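Local coordinates for protein glucose-6-phosphate 1-dehydrogenase (Kluyveromyces lactis, PDB 7E6I) that catalyses the oxidation of glucose 6-phosphate by NADP(+) to 6-phosphogluconolactone, the first and rate-limiting step of the oxidative pentose phosphate pathway, at residues A[182-187]-A[243-248]; A[191-196]-A[250-255]; A[262-267]-A[425-430]; A[319-324]-A[333-338]. One frame throughout, in Å; residues are numbered along the deposited sequence.

Contact 1: residues A[182-187]-A[243-248]; sequences DHYLGK and QNHLLQ. With BG6 (6-O-phosphono-beta-D-glucopyranose), chain B.
His245 is held at both ring nitrogens: its ND1 donates to Asp182 OD1 over 2.6 Å, and its NE2 shares a hydrogen bond of 2.8 Å with O1 of the bound glucose 6-phosphate. Asp182 CG is turned away from its backbone N (chi1 -176°), which carries the carboxylate to the histidine. Asp182 OD1 lies almost in the ring plane of His245, yet the carboxylate is turned 77° from that ring and is met from above its plane. One face of His245 is taken by Tyr184, in an offset stack with centroids 4.2 Å apart; Asn244 OD1 lies over the opposite face. This is the substrate pocket of the enzyme, with His245 the probable proton acceptor, and the 3-10 turn 183-186 and Lys187 just after it bring His183 NE2 and Lys187 NZ onto the same phosphate oxygen, O3P. Asp182 OD1 also accepts from the backbone N of Tyr184 in an Asx turn. With alanine in place of His245, sugar O1 and Asp182 OD1 would probably each lose this partner and one face of Tyr184 its cover. Farther along helix 236-254, the amide oxygen of Gln248, bonded to Lys270, rests against both methyls of Leu185.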
loop_
_atom_site.group_PDB
_atom_site.type_symbol
_atom_site.label_atom_id
_atom_site.label_comp_id
_atom_site.label_asym_id
_atom_site.label_seq_id
_atom_site.Cartn_x
_atom_site.Cartn_y
_atom_site.Cartn_z
ATOM N N ASP A 182 -3.122 0.525 4.078
ATOM C CA ASP A 182 -2.215 -0.066 3.097
ATOM C C ASP A 182 -1.465 1.118 2.496
ATOM O O ASP A 182 -2.075 1.973 1.842
ATOM C CB ASP A 182 -3.003 -0.846 2.044
ATOM C CG ASP A 182 -2.112 -1.568 1.042
ATOM O OD1 ASP A 182 -1.147 -0.951 0.517
ATOM O OD2 ASP A 182 -2.399 -2.760 0.764
ATOM N N HIS A 183 -0.154 1.213 2.751
ATOM C CA HIS A 183 0.516 2.482 2.454
ATOM C C HIS A 183 0.609 2.768 0.956
ATOM O O HIS A 183 0.802 3.925 0.578
ATOM C CB HIS A 183 1.903 2.538 3.112
ATOM C CG HIS A 183 2.982 1.811 2.363
ATOM N ND1 HIS A 183 3.224 0.457 2.518
ATOM C CD2 HIS A 183 3.907 2.259 1.476
ATOM C CE1 HIS A 183 4.236 0.103 1.744
ATOM N NE2 HIS A 183 4.672 1.177 1.103
ATOM N N TYR A 184 0.430 1.764 0.092
ATOM C CA TYR A 184 0.391 2.047 -1.345
ATOM C C TYR A 184 -0.706 3.043 -1.700
ATOM O O TYR A 184 -0.527 3.871 -2.607
ATOM C CB TYR A 184 0.199 0.757 -2.137
ATOM C CG TYR A 184 1.507 0.122 -2.530
ATOM C CD1 TYR A 184 2.532 -0.042 -1.588
ATOM C CD2 TYR A 184 1.736 -0.291 -3.837
ATOM C CE1 TYR A 184 3.742 -0.615 -1.943
ATOM C CE2 TYR A 184 2.935 -0.864 -4.205
ATOM C CZ TYR A 184 3.935 -1.030 -3.257
ATOM O OH TYR A 184 5.134 -1.601 -3.631
ATOM N N LEU A 185 -1.841 2.986 -0.997
ATOM C CA LEU A 185 -2.950 3.899 -1.203
ATOM C C LEU A 185 -2.587 5.345 -0.892
ATOM O O LEU A 185 -3.403 6.234 -1.163
ATOM C CB LEU A 185 -4.140 3.453 -0.352
ATOM C CG LEU A 185 -4.716 2.079 -0.703
ATOM C CD1 LEU A 185 -5.994 1.811 0.076
ATOM C CD2 LEU A 185 -4.987 1.991 -2.187
ATOM N N GLY A 186 -1.397 5.617 -0.358
ATOM C CA GLY A 186 -0.973 6.990 -0.162
ATOM C C GLY A 186 0.063 7.479 -1.158
ATOM O O GLY A 186 0.500 8.632 -1.071
ATOM N N LYS A 187 0.473 6.616 -2.093
ATOM C CA LYS A 187 1.466 6.984 -3.097
ATOM C C LYS A 187 0.837 7.850 -4.178
ATOM O O LYS A 187 -0.281 7.593 -4.631
ATOM C CB LYS A 187 2.072 5.735 -3.730
ATOM C CG LYS A 187 2.921 4.899 -2.788
ATOM C CD LYS A 187 3.561 3.728 -3.519
ATOM C CE LYS A 187 4.258 2.793 -2.543
ATOM N NZ LYS A 187 5.683 3.176 -2.271
ATOM N N GLN A 243 -1.278 -9.966 -1.894
ATOM C CA GLN A 243 -2.591 -9.959 -1.246
ATOM C C GLN A 243 -3.034 -8.545 -0.841
ATOM O O GLN A 243 -4.234 -8.290 -0.699
ATOM C CB GLN A 243 -2.547 -10.881 -0.017
ATOM C CG GLN A 243 -3.861 -11.043 0.772
ATOM C CD GLN A 243 -4.105 -9.917 1.778
ATOM O OE1 GLN A 243 -3.178 -9.216 2.197
ATOM N NE2 GLN A 243 -5.370 -9.719 2.140
ATOM N N ASN A 244 -2.094 -7.622 -0.618
ATOM C CA ASN A 244 -2.472 -6.289 -0.164
ATOM C C ASN A 244 -2.126 -5.222 -1.202
ATOM O O ASN A 244 -3.006 -4.820 -1.965
ATOM C CB ASN A 244 -1.808 -5.970 1.183
ATOM C CG ASN A 244 -0.451 -6.615 1.323
ATOM O OD1 ASN A 244 0.553 -6.078 0.864
ATOM N ND2 ASN A 244 -0.409 -7.764 1.963
ATOM N N HIS A 245 -0.871 -4.757 -1.246
ATOM C CA HIS A 245 -0.502 -3.641 -2.121
ATOM C C HIS A 245 -0.954 -3.861 -3.558
ATOM O O HIS A 245 -1.697 -3.049 -4.126
ATOM C CB HIS A 245 1.010 -3.423 -2.097
ATOM C CG HIS A 245 1.565 -3.207 -0.728
ATOM N ND1 HIS A 245 0.884 -2.506 0.247
ATOM C CD2 HIS A 245 2.726 -3.611 -0.164
ATOM C CE1 HIS A 245 1.613 -2.474 1.348
ATOM N NE2 HIS A 245 2.732 -3.141 1.127
ATOM N N LEU A 246 -0.488 -4.950 -4.181
ATOM C CA LEU A 246 -0.778 -5.146 -5.599
ATOM C C LEU A 246 -2.273 -5.348 -5.839
ATOM O O LEU A 246 -2.820 -4.850 -6.834
ATOM C CB LEU A 246 0.040 -6.325 -6.134
ATOM C CG LEU A 246 1.576 -6.150 -6.134
ATOM C CD1 LEU A 246 2.243 -7.030 -7.182
ATOM C CD2 LEU A 246 1.967 -4.668 -6.344
ATOM N N LEU A 247 -2.954 -6.074 -4.949
ATOM C CA LEU A 247 -4.394 -6.245 -5.107
ATOM C C LEU A 247 -5.113 -4.906 -5.022
ATOM O O LEU A 247 -6.059 -4.652 -5.777
ATOM C CB LEU A 247 -4.937 -7.213 -4.060
ATOM C CG LEU A 247 -6.423 -7.555 -4.225
ATOM C CD1 LEU A 247 -6.687 -8.082 -5.641
ATOM C CD2 LEU A 247 -6.881 -8.569 -3.176
ATOM N N GLN A 248 -4.666 -4.031 -4.123
ATOM C CA GLN A 248 -5.248 -2.696 -4.025
ATOM C C GLN A 248 -5.164 -1.963 -5.359
ATOM O O GLN A 248 -6.173 -1.466 -5.871
ATOM C CB GLN A 248 -4.531 -1.892 -2.938
ATOM C CG GLN A 248 -4.986 -2.192 -1.519
ATOM C CD GLN A 248 -6.444 -1.828 -1.279
ATOM O OE1 GLN A 248 -7.040 -1.070 -2.038
ATOM N NE2 GLN A 248 -7.022 -2.368 -0.221
HETATM C C1 BG6 B . 6.056 -3.964 2.674
HETATM C C2 BG6 B . 6.667 -5.349 2.464
HETATM O O1 BG6 B . 4.704 -3.994 2.908
HETATM O O5 BG6 B . 6.267 -3.143 1.437
HETATM C C3 BG6 B . 8.108 -5.260 2.100
HETATM O O2 BG6 B . 6.516 -6.169 3.630
HETATM C C4 BG6 B . 8.303 -4.454 0.858
HETATM O O3 BG6 B . 8.647 -6.585 1.848
HETATM C C5 BG6 B . 7.684 -3.064 1.017
HETATM O O4 BG6 B . 9.707 -4.365 0.586
HETATM C C6 BG6 B . 7.692 -2.262 -0.255
HETATM O O6 BG6 B . 7.084 -1.013 0.018
HETATM P P BG6 B . 7.622 0.315 -0.822
HETATM O O1P BG6 B . 7.497 -0.149 -2.261
HETATM O O2P BG6 B . 9.043 0.601 -0.417
HETATM O O3P BG6 B . 6.794 1.570 -0.551
HETATM O O HOH W 1 -4.648 -4.082 1.557
#

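Contact 2: residues A[191-196]-A[250-255]; sequences KNLLLM and LTLLTM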
loop_
_atom_site.group_PDB
_atom_site.type_symbol
_atom_site.label_atom_id
_atom_site.label_comp_id
_atom_site.label_asym_id
_atom_site.label_seq_id
_atom_site.Cartn_x
_atom_site.Cartn_y
_atom_site.Cartn_z
ATOM N N LYS A 191 -2.764 7.376 -6.232
ATOM C CA LYS A 191 -3.902 8.273 -6.030
ATOM C C LYS A 191 -4.398 8.913 -7.324
ATOM O O LYS A 191 -5.558 9.325 -7.385
ATOM C CB LYS A 191 -3.551 9.365 -5.015
ATOM C CG LYS A 191 -3.378 8.846 -3.593
ATOM C CD LYS A 191 -3.326 9.984 -2.562
ATOM C CE LYS A 191 -2.045 10.808 -2.673
ATOM N NZ LYS A 191 -2.185 12.129 -1.985
ATOM N N ASN A 192 -3.571 8.995 -8.363
ATOM C CA ASN A 192 -4.028 9.541 -9.635
ATOM C C ASN A 192 -4.852 8.561 -10.476
ATOM O O ASN A 192 -5.437 8.991 -11.476
ATOM C CB ASN A 192 -2.833 9.988 -10.481
ATOM C CG ASN A 192 -1.989 11.049 -9.804
ATOM O OD1 ASN A 192 -2.497 11.888 -9.064
ATOM N ND2 ASN A 192 -0.688 11.027 -10.073
ATOM N N LEU A 193 -4.885 7.263 -10.136
ATOM C CA LEU A 193 -5.377 6.274 -11.091
ATOM C C LEU A 193 -6.842 6.501 -11.452
ATOM O O LEU A 193 -7.223 6.381 -12.622
ATOM C CB LEU A 193 -5.177 4.855 -10.553
ATOM C CG LEU A 193 -3.740 4.332 -10.476
ATOM C CD1 LEU A 193 -3.703 2.943 -9.843
ATOM C CD2 LEU A 193 -3.070 4.322 -11.837
ATOM N N LEU A 194 -7.687 6.801 -10.467
ATOM C CA LEU A 194 -9.119 6.874 -10.747
ATOM C C LEU A 194 -9.440 8.026 -11.693
ATOM O O LEU A 194 -10.209 7.873 -12.652
ATOM C CB LEU A 194 -9.899 7.010 -9.445
ATOM C CG LEU A 194 -9.977 5.723 -8.632
ATOM C CD1 LEU A 194 -10.883 5.912 -7.435
ATOM C CD2 LEU A 194 -10.476 4.587 -9.503
ATOM N N LEU A 195 -8.862 9.191 -11.435
ATOM C CA LEU A 195 -9.182 10.347 -12.264
ATOM C C LEU A 195 -8.559 10.201 -13.639
ATOM O O LEU A 195 -9.148 10.616 -14.642
ATOM C CB LEU A 195 -8.702 11.618 -11.573
ATOM C CG LEU A 195 -9.170 12.973 -12.077
ATOM C CD1 LEU A 195 -10.590 12.922 -12.680
ATOM C CD2 LEU A 195 -9.080 13.942 -10.892
ATOM N N MET A 196 -7.361 9.610 -13.695
ATOM C CA MET A 196 -6.706 9.328 -14.965
ATOM C C MET A 196 -7.593 8.509 -15.887
ATOM O O MET A 196 -7.743 8.837 -17.068
ATOM C CB MET A 196 -5.398 8.596 -14.714
ATOM C CG MET A 196 -4.407 8.658 -15.857
ATOM S SD MET A 196 -3.245 7.284 -15.726
ATOM C CE MET A 196 -4.380 5.919 -15.469
ATOM N N LEU A 250 -4.770 -3.179 -8.348
ATOM C CA LEU A 250 -5.571 -3.838 -9.379
ATOM C C LEU A 250 -7.031 -3.476 -9.216
ATOM O O LEU A 250 -7.761 -3.253 -10.190
ATOM C CB LEU A 250 -5.378 -5.354 -9.282
ATOM C CG LEU A 250 -6.221 -6.233 -10.201
ATOM C CD1 LEU A 250 -5.933 -5.874 -11.678
ATOM C CD2 LEU A 250 -5.947 -7.715 -9.917
ATOM N N THR A 251 -7.446 -3.366 -7.973
ATOM C CA THR A 251 -8.808 -2.983 -7.647
ATOM C C THR A 251 -9.127 -1.577 -8.169
ATOM O O THR A 251 -10.188 -1.343 -8.764
ATOM C CB THR A 251 -8.926 -3.133 -6.123
ATOM O OG1 THR A 251 -9.750 -4.251 -5.819
ATOM C CG2 THR A 251 -9.426 -1.964 -5.478
ATOM N N LEU A 252 -8.188 -0.642 -8.018
ATOM C CA LEU A 252 -8.373 0.694 -8.565
ATOM C C LEU A 252 -8.427 0.687 -10.090
ATOM O O LEU A 252 -9.064 1.564 -10.682
ATOM C CB LEU A 252 -7.257 1.595 -8.074
ATOM C CG LEU A 252 -7.269 1.785 -6.561
ATOM C CD1 LEU A 252 -5.963 2.414 -6.068
ATOM C CD2 LEU A 252 -8.484 2.633 -6.171
ATOM N N LEU A 253 -7.760 -0.273 -10.748
ATOM C CA LEU A 253 -7.748 -0.335 -12.208
ATOM C C LEU A 253 -8.975 -1.012 -12.792
ATOM O O LEU A 253 -9.271 -0.815 -13.979
ATOM C CB LEU A 253 -6.519 -1.096 -12.704
ATOM C CG LEU A 253 -5.152 -0.487 -12.422
ATOM C CD1 LEU A 253 -4.052 -1.555 -12.613
ATOM C CD2 LEU A 253 -4.896 0.737 -13.295
ATOM N N THR A 254 -9.682 -1.829 -12.004
ATOM C CA THR A 254 -10.777 -2.626 -12.539
ATOM C C THR A 254 -12.151 -2.236 -12.008
ATOM O O THR A 254 -13.155 -2.660 -12.593
ATOM C CB THR A 254 -10.547 -4.124 -12.255
ATOM O OG1 THR A 254 -10.399 -4.325 -10.846
ATOM C CG2 THR A 254 -9.296 -4.652 -12.956
ATOM N N MET A 255 -12.236 -1.465 -10.918
ATOM C CA MET A 255 -13.554 -1.157 -10.374
ATOM C C MET A 255 -14.360 -0.311 -11.346
ATOM O O MET A 255 -13.817 0.313 -12.262
ATOM C CB MET A 255 -13.459 -0.392 -9.056
ATOM C CG MET A 255 -12.858 1.002 -9.193
ATOM S SD MET A 255 -12.382 1.736 -7.625
ATOM C CE MET A 255 -13.694 2.964 -7.479
#
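The carbonyl O of Leu252 accepts a hydrogen bond from Arg197 NH1 and also has a methyl of Leu194 against it, CD2 at 3.5 Å from that oxygen. Arg197 reaches a second carbonyl here, that of Met255, with its NH2, so one guanidinium ties the C-terminal end of helix 236-254 to the helix that carries Leu194. Apart from these bonds to Arg197 the contact is apolar, and no hydrogen bond joins the two segments directly. Leu194 uses both branches: CD2 lies 3.9 Å from Met255 SD, and CD1 meets the methionine CE, with the two side chains running at roughly right angles. In Met255, the first residue past the helix, CG lies between the backbone N and the carbonyl carbon (chi1 66°), which carries the sulfur to Leu194. Leu194 CG also packs 4.2 Å from Leu252 CD2. Leu193 enters next to it, its CD1 touching Leu252 CB at 4.2 Å and Leu253 CD2 at 4.3 Å, again crossing Leu252 at about a right angle. Leu193 and Leu253 both rest on Ile348 of strand 345-352, and Leu193 reaches Ile370 of strand 367-373 as well. This is helix-on-helix leucine packing, laid on one face of the large mixed sheet of the C-terminal domain of glucose-6-phosphate dehydrogenase.

Contact 3: residues A[262-267]-A[425-430]; sequences DPESVR and GDHSNF
Turns at chi2 and chi3 (55°) fold the side chain of Arg267 so that one face of its guanidinium is covered by His427 CB, 3.7 Å from Arg267 CZ; the imidazole itself is tilted 40° from it. From there Arg267 NH1 donates to the backbone O of Phe430 at 2.9 Å; the oxygen lies in the guanidinium plane, although the donor stands well above the plane of that carbonyl. Arg267 CD also approaches the O of His427, at 3.2 Å. The rotation of the group is fixed from its other edge by a salt bridge, Arg267 NE to Glu264 OE1 at 2.9 Å, one helical turn back; Glu264 OE1 also forms a salt bridge with Arg432. A leucine in place of Arg267 would probably leave the O of Phe430 without this donor and Glu264 with one of its arginine partners gone. At the start of the helix, Pro263 CG packs 3.2 Å from Asp426 OD1 and Pro263 CB 3.3 Å from Ser428 OG. Asp426 OD1 itself accepts from Ser428 N, an Asx turn. The loop between helices 414-423 and 433-451 packs here on the first turn of helix 263-276, while His427 stacks on Phe179 of strand 178-181 and its NE2 bonds to the O of Leu178.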
loop_
_atom_site.group_PDB
_atom_site.type_symbol
_atom_site.label_atom_id
_atom_site.label_comp_id
_atom_site.label_asym_id
_atom_site.label_seq_id
_atom_site.Cartn_x
_atom_site.Cartn_y
_atom_site.Cartn_z
ATOM N N ASP A 262 -19.296 10.378 -1.884
ATOM C CA ASP A 262 -18.967 9.803 -0.591
ATOM C C ASP A 262 -17.734 8.909 -0.709
ATOM O O ASP A 262 -17.641 8.103 -1.646
ATOM C CB ASP A 262 -20.157 8.998 -0.083
ATOM C CG ASP A 262 -20.072 8.695 1.388
ATOM O OD1 ASP A 262 -18.979 8.351 1.890
ATOM O OD2 ASP A 262 -21.122 8.797 2.051
ATOM N N PRO A 263 -16.764 9.031 0.192
ATOM C CA PRO A 263 -15.651 8.075 0.196
ATOM C C PRO A 263 -16.098 6.629 0.208
ATOM O O PRO A 263 -15.451 5.772 -0.415
ATOM C CB PRO A 263 -14.899 8.446 1.476
ATOM C CG PRO A 263 -15.121 9.904 1.580
ATOM C CD PRO A 263 -16.559 10.105 1.174
ATOM N N GLU A 264 -17.202 6.326 0.884
ATOM C CA GLU A 264 -17.682 4.956 0.883
ATOM C C GLU A 264 -18.169 4.510 -0.488
ATOM O O GLU A 264 -18.355 3.310 -0.701
ATOM C CB GLU A 264 -18.807 4.782 1.907
ATOM C CG GLU A 264 -18.416 5.044 3.349
ATOM C CD GLU A 264 -17.225 4.208 3.822
ATOM O OE1 GLU A 264 -16.885 3.173 3.184
ATOM O OE2 GLU A 264 -16.638 4.583 4.860
ATOM N N SER A 265 -18.417 5.433 -1.415
ATOM C CA SER A 265 -18.729 4.990 -2.764
ATOM C C SER A 265 -17.490 4.463 -3.468
ATOM O O SER A 265 -17.593 3.520 -4.256
ATOM C CB SER A 265 -19.379 6.107 -3.573
ATOM O OG SER A 265 -20.752 6.205 -3.232
ATOM N N VAL A 266 -16.321 5.044 -3.195
ATOM C CA VAL A 266 -15.074 4.457 -3.680
ATOM C C VAL A 266 -14.921 3.055 -3.129
ATOM O O VAL A 266 -14.618 2.098 -3.854
ATOM C CB VAL A 266 -13.871 5.332 -3.286
ATOM C CG1 VAL A 266 -12.609 4.644 -3.674
ATOM C CG2 VAL A 266 -13.948 6.683 -3.965
ATOM N N ARG A 267 -15.148 2.910 -1.833
ATOM C CA ARG A 267 -14.911 1.627 -1.201
ATOM C C ARG A 267 -15.939 0.591 -1.655
ATOM O O ARG A 267 -15.584 -0.564 -1.898
ATOM C CB ARG A 267 -14.878 1.825 0.308
ATOM C CG ARG A 267 -13.456 1.852 0.815
ATOM C CD ARG A 267 -13.142 2.839 1.903
ATOM N NE ARG A 267 -13.989 2.729 3.081
ATOM C CZ ARG A 267 -13.556 2.473 4.318
ATOM N NH1 ARG A 267 -12.271 2.245 4.572
ATOM N NH2 ARG A 267 -14.430 2.439 5.315
ATOM N N GLY A 425 -10.795 12.905 8.067
ATOM C CA GLY A 425 -11.906 11.968 8.132
ATOM C C GLY A 425 -12.267 11.256 6.836
ATOM O O GLY A 425 -13.361 10.685 6.741
ATOM N N ASP A 426 -11.374 11.245 5.840
ATOM C CA ASP A 426 -11.677 10.702 4.513
ATOM C C ASP A 426 -11.200 9.254 4.422
ATOM O O ASP A 426 -9.991 8.999 4.394
ATOM C CB ASP A 426 -11.023 11.566 3.434
ATOM C CG ASP A 426 -11.327 11.085 2.025
ATOM O OD1 ASP A 426 -11.936 9.996 1.860
ATOM O OD2 ASP A 426 -10.980 11.820 1.069
ATOM N N HIS A 427 -12.146 8.309 4.327
ATOM C CA HIS A 427 -11.811 6.886 4.308
ATOM C C HIS A 427 -11.384 6.369 2.931
ATOM O O HIS A 427 -11.164 5.157 2.794
ATOM C CB HIS A 427 -12.991 6.062 4.823
ATOM C CG HIS A 427 -13.072 6.006 6.315
ATOM N ND1 HIS A 427 -13.872 6.857 7.050
ATOM C CD2 HIS A 427 -12.429 5.218 7.214
ATOM C CE1 HIS A 427 -13.734 6.579 8.336
ATOM N NE2 HIS A 427 -12.866 5.589 8.463
ATOM N N SER A 428 -11.213 7.253 1.940
ATOM C CA SER A 428 -11.071 6.821 0.549
ATOM C C SER A 428 -9.842 5.946 0.353
ATOM O O SER A 428 -9.867 4.994 -0.431
ATOM C CB SER A 428 -10.988 8.037 -0.365
ATOM O OG SER A 428 -12.185 8.775 -0.286
ATOM N N ASN A 429 -8.763 6.245 1.073
ATOM C CA ASN A 429 -7.499 5.541 0.926
ATOM C C ASN A 429 -7.225 4.582 2.078
ATOM O O ASN A 429 -6.062 4.348 2.422
ATOM C CB ASN A 429 -6.371 6.560 0.802
ATOM C CG ASN A 429 -6.600 7.531 -0.341
ATOM O OD1 ASN A 429 -7.262 7.192 -1.310
ATOM N ND2 ASN A 429 -6.063 8.741 -0.228
ATOM N N PHE A 430 -8.266 4.010 2.680
ATOM C CA PHE A 430 -8.085 3.056 3.764
ATOM C C PHE A 430 -8.960 1.831 3.518
ATOM O O PHE A 430 -9.993 1.919 2.850
ATOM C CB PHE A 430 -8.406 3.692 5.111
ATOM C CG PHE A 430 -7.595 4.920 5.407
ATOM C CD1 PHE A 430 -7.999 6.164 4.949
ATOM C CD2 PHE A 430 -6.431 4.830 6.148
ATOM C CE1 PHE A 430 -7.239 7.292 5.225
ATOM C CE2 PHE A 430 -5.676 5.946 6.434
ATOM C CZ PHE A 430 -6.070 7.179 5.980
#

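Contact 4: residues A[319-324]-A[333-338]; sequences IGFKIA and IVMRAG
Four backbone hydrogen bonds join the strands in two reciprocal pairs. Phe321 N gives to Ile333 O at 2.7 Å, and Ile333 N returns to Phe321 O. Ile319 N reaches Met335 O at 2.8 Å, and Met335 N reaches Ile319 O. Between them Gly320 and Val334 form the non-hydrogen-bonded pair of this antiparallel beta hairpin, whose strands 316-321 and 333-338 lie within the large mixed sheet, flanked by strands 285-291 and 212-220. Ile319, Phe321, Ile333 and Met335 share one face, and on it Ile319 and Met335 touch Met242 of helix 236-254. There the Phe321 ring leans on Met335, CE2 lying 3.9 Å from its CB, with the sulfur oblique to the ring in a Met-aromatic contact. A bend at chi3 (7°) brings Met335 CE to the same ring edge, near CE2 and CZ. Ile323 CD1 meets Ile333 CD1 at 3.7 Å. Val334 points to the opposite face, toward Phe474 and Leu475 of helix 471-476; Arg336, inferred to bind a second NADP(+), bonds to Gln216.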
loop_
_atom_site.group_PDB
_atom_site.type_symbol
_atom_site.label_atom_id
_atom_site.label_comp_id
_atom_site.label_asym_id
_atom_site.label_seq_id
_atom_site.Cartn_x
_atom_site.Cartn_y
_atom_site.Cartn_z
ATOM N N ILE A 319 0.727 -14.713 -10.822
ATOM C CA ILE A 319 -0.584 -15.326 -10.627
ATOM C C ILE A 319 -1.547 -14.778 -11.666
ATOM O O ILE A 319 -1.608 -13.563 -11.880
ATOM C CB ILE A 319 -1.147 -15.065 -9.219
ATOM C CG1 ILE A 319 -0.170 -15.519 -8.127
ATOM C CG2 ILE A 319 -2.501 -15.739 -9.063
ATOM C CD1 ILE A 319 -0.524 -14.961 -6.721
ATOM N N GLY A 320 -2.317 -15.666 -12.289
ATOM C CA GLY A 320 -3.343 -15.250 -13.232
ATOM C C GLY A 320 -4.663 -15.037 -12.513
ATOM O O GLY A 320 -5.010 -15.768 -11.587
ATOM N N PHE A 321 -5.393 -14.023 -12.949
ATOM C CA PHE A 321 -6.676 -13.681 -12.361
ATOM C C PHE A 321 -7.705 -13.508 -13.462
ATOM O O PHE A 321 -7.371 -13.155 -14.597
ATOM C CB PHE A 321 -6.599 -12.386 -11.550
ATOM C CG PHE A 321 -5.812 -12.513 -10.284
ATOM C CD1 PHE A 321 -6.442 -12.857 -9.101
ATOM C CD2 PHE A 321 -4.446 -12.276 -10.275
ATOM C CE1 PHE A 321 -5.723 -12.968 -7.927
ATOM C CE2 PHE A 321 -3.717 -12.390 -9.108
ATOM C CZ PHE A 321 -4.367 -12.733 -7.923
ATOM N N LYS A 322 -8.962 -13.743 -13.108
ATOM C CA LYS A 322 -10.073 -13.503 -14.013
ATOM C C LYS A 322 -11.184 -12.838 -13.222
ATOM O O LYS A 322 -11.480 -13.237 -12.090
ATOM C CB LYS A 322 -10.591 -14.795 -14.640
ATOM C CG LYS A 322 -9.645 -15.420 -15.673
ATOM C CD LYS A 322 -9.703 -14.677 -17.045
ATOM C CE LYS A 322 -8.773 -15.332 -18.105
ATOM N NZ LYS A 322 -9.540 -15.991 -19.220
ATOM N N ILE A 323 -11.797 -11.830 -13.819
ATOM C CA ILE A 323 -12.907 -11.125 -13.202
ATOM C C ILE A 323 -14.145 -11.392 -14.040
ATOM O O ILE A 323 -14.170 -11.090 -15.240
ATOM C CB ILE A 323 -12.625 -9.629 -13.087
ATOM C CG1 ILE A 323 -11.319 -9.399 -12.333
ATOM C CG2 ILE A 323 -13.824 -8.934 -12.465
ATOM C CD1 ILE A 323 -10.986 -7.932 -12.167
ATOM N N ALA A 324 -15.172 -11.954 -13.411
ATOM C CA ALA A 324 -16.357 -12.392 -14.140
ATOM C C ALA A 324 -17.436 -11.310 -14.075
ATOM O O ALA A 324 -18.416 -11.407 -13.343
ATOM C CB ALA A 324 -16.854 -13.717 -13.576
ATOM N N ILE A 333 -5.648 -11.389 -16.473
ATOM C CA ILE A 333 -4.969 -10.453 -15.587
ATOM C C ILE A 333 -3.821 -11.180 -14.895
ATOM O O ILE A 333 -3.992 -12.306 -14.418
ATOM C CB ILE A 333 -5.956 -9.875 -14.567
ATOM C CG1 ILE A 333 -6.996 -9.036 -15.290
ATOM C CG2 ILE A 333 -5.245 -9.090 -13.480
ATOM C CD1 ILE A 333 -8.229 -8.823 -14.458
ATOM N N VAL A 334 -2.648 -10.555 -14.847
ATOM C CA VAL A 334 -1.510 -11.137 -14.150
ATOM C C VAL A 334 -1.008 -10.155 -13.098
ATOM O O VAL A 334 -0.804 -8.965 -13.384
ATOM C CB VAL A 334 -0.377 -11.521 -15.116
ATOM C CG1 VAL A 334 0.866 -11.963 -14.325
ATOM C CG2 VAL A 334 -0.822 -12.625 -16.049
ATOM N N MET A 335 -0.805 -10.653 -11.886
ATOM C CA MET A 335 -0.030 -9.952 -10.870
ATOM C C MET A 335 1.262 -10.723 -10.684
ATOM O O MET A 335 1.237 -11.951 -10.552
ATOM C CB MET A 335 -0.786 -9.863 -9.549
ATOM C CG MET A 335 -1.785 -8.712 -9.476
ATOM S SD MET A 335 -2.588 -8.601 -7.846
ATOM C CE MET A 335 -1.637 -9.823 -6.952
ATOM N N ARG A 336 2.386 -10.021 -10.685
ATOM C CA ARG A 336 3.662 -10.697 -10.525
ATOM C C ARG A 336 4.571 -9.857 -9.640
ATOM O O ARG A 336 4.696 -8.644 -9.835
ATOM C CB ARG A 336 4.315 -10.996 -11.887
ATOM C CG ARG A 336 4.595 -9.801 -12.804
ATOM C CD ARG A 336 4.999 -10.338 -14.186
ATOM N NE ARG A 336 5.012 -9.364 -15.283
ATOM C CZ ARG A 336 6.078 -8.642 -15.621
ATOM N NH1 ARG A 336 7.198 -8.781 -14.931
ATOM N NH2 ARG A 336 6.037 -7.792 -16.646
ATOM N N ALA A 337 5.176 -10.503 -8.651
ATOM C CA ALA A 337 6.004 -9.841 -7.654
ATOM C C ALA A 337 7.219 -10.711 -7.347
ATOM O O ALA A 337 7.092 -11.935 -7.222
ATOM C CB ALA A 337 5.224 -9.584 -6.365
ATOM N N GLY A 338 8.387 -10.076 -7.216
ATOM C CA GLY A 338 9.596 -10.801 -6.876
ATOM C C GLY A 338 10.591 -9.946 -6.125
ATOM O O GLY A 338 10.688 -8.731 -6.333
#

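Overall arrangement
Following the chain, segment 182-187 opens contact 1 just past the last strand of the parallel sheet, and 191-196 opens contact 2. Helix 236-254 then closes both in turn, so the two loops cross: the early segments meet successive turns of one helix. Contact 3 opens on helix 263-276 at 262-267 and closes at 425-430, beyond most of the mixed sheet; the short hairpin of contact 4 lies within that span. Contacts 1 and 2 meet through Leu185 and Leu252, contact 3 touches Leu185 through Asn429 and Phe430, and contact 4 reaches the helix through Met335 SD. Helix 236-254 therefore links the parallel sheet's substrate loop, helix 193-198 and the mixed sheet.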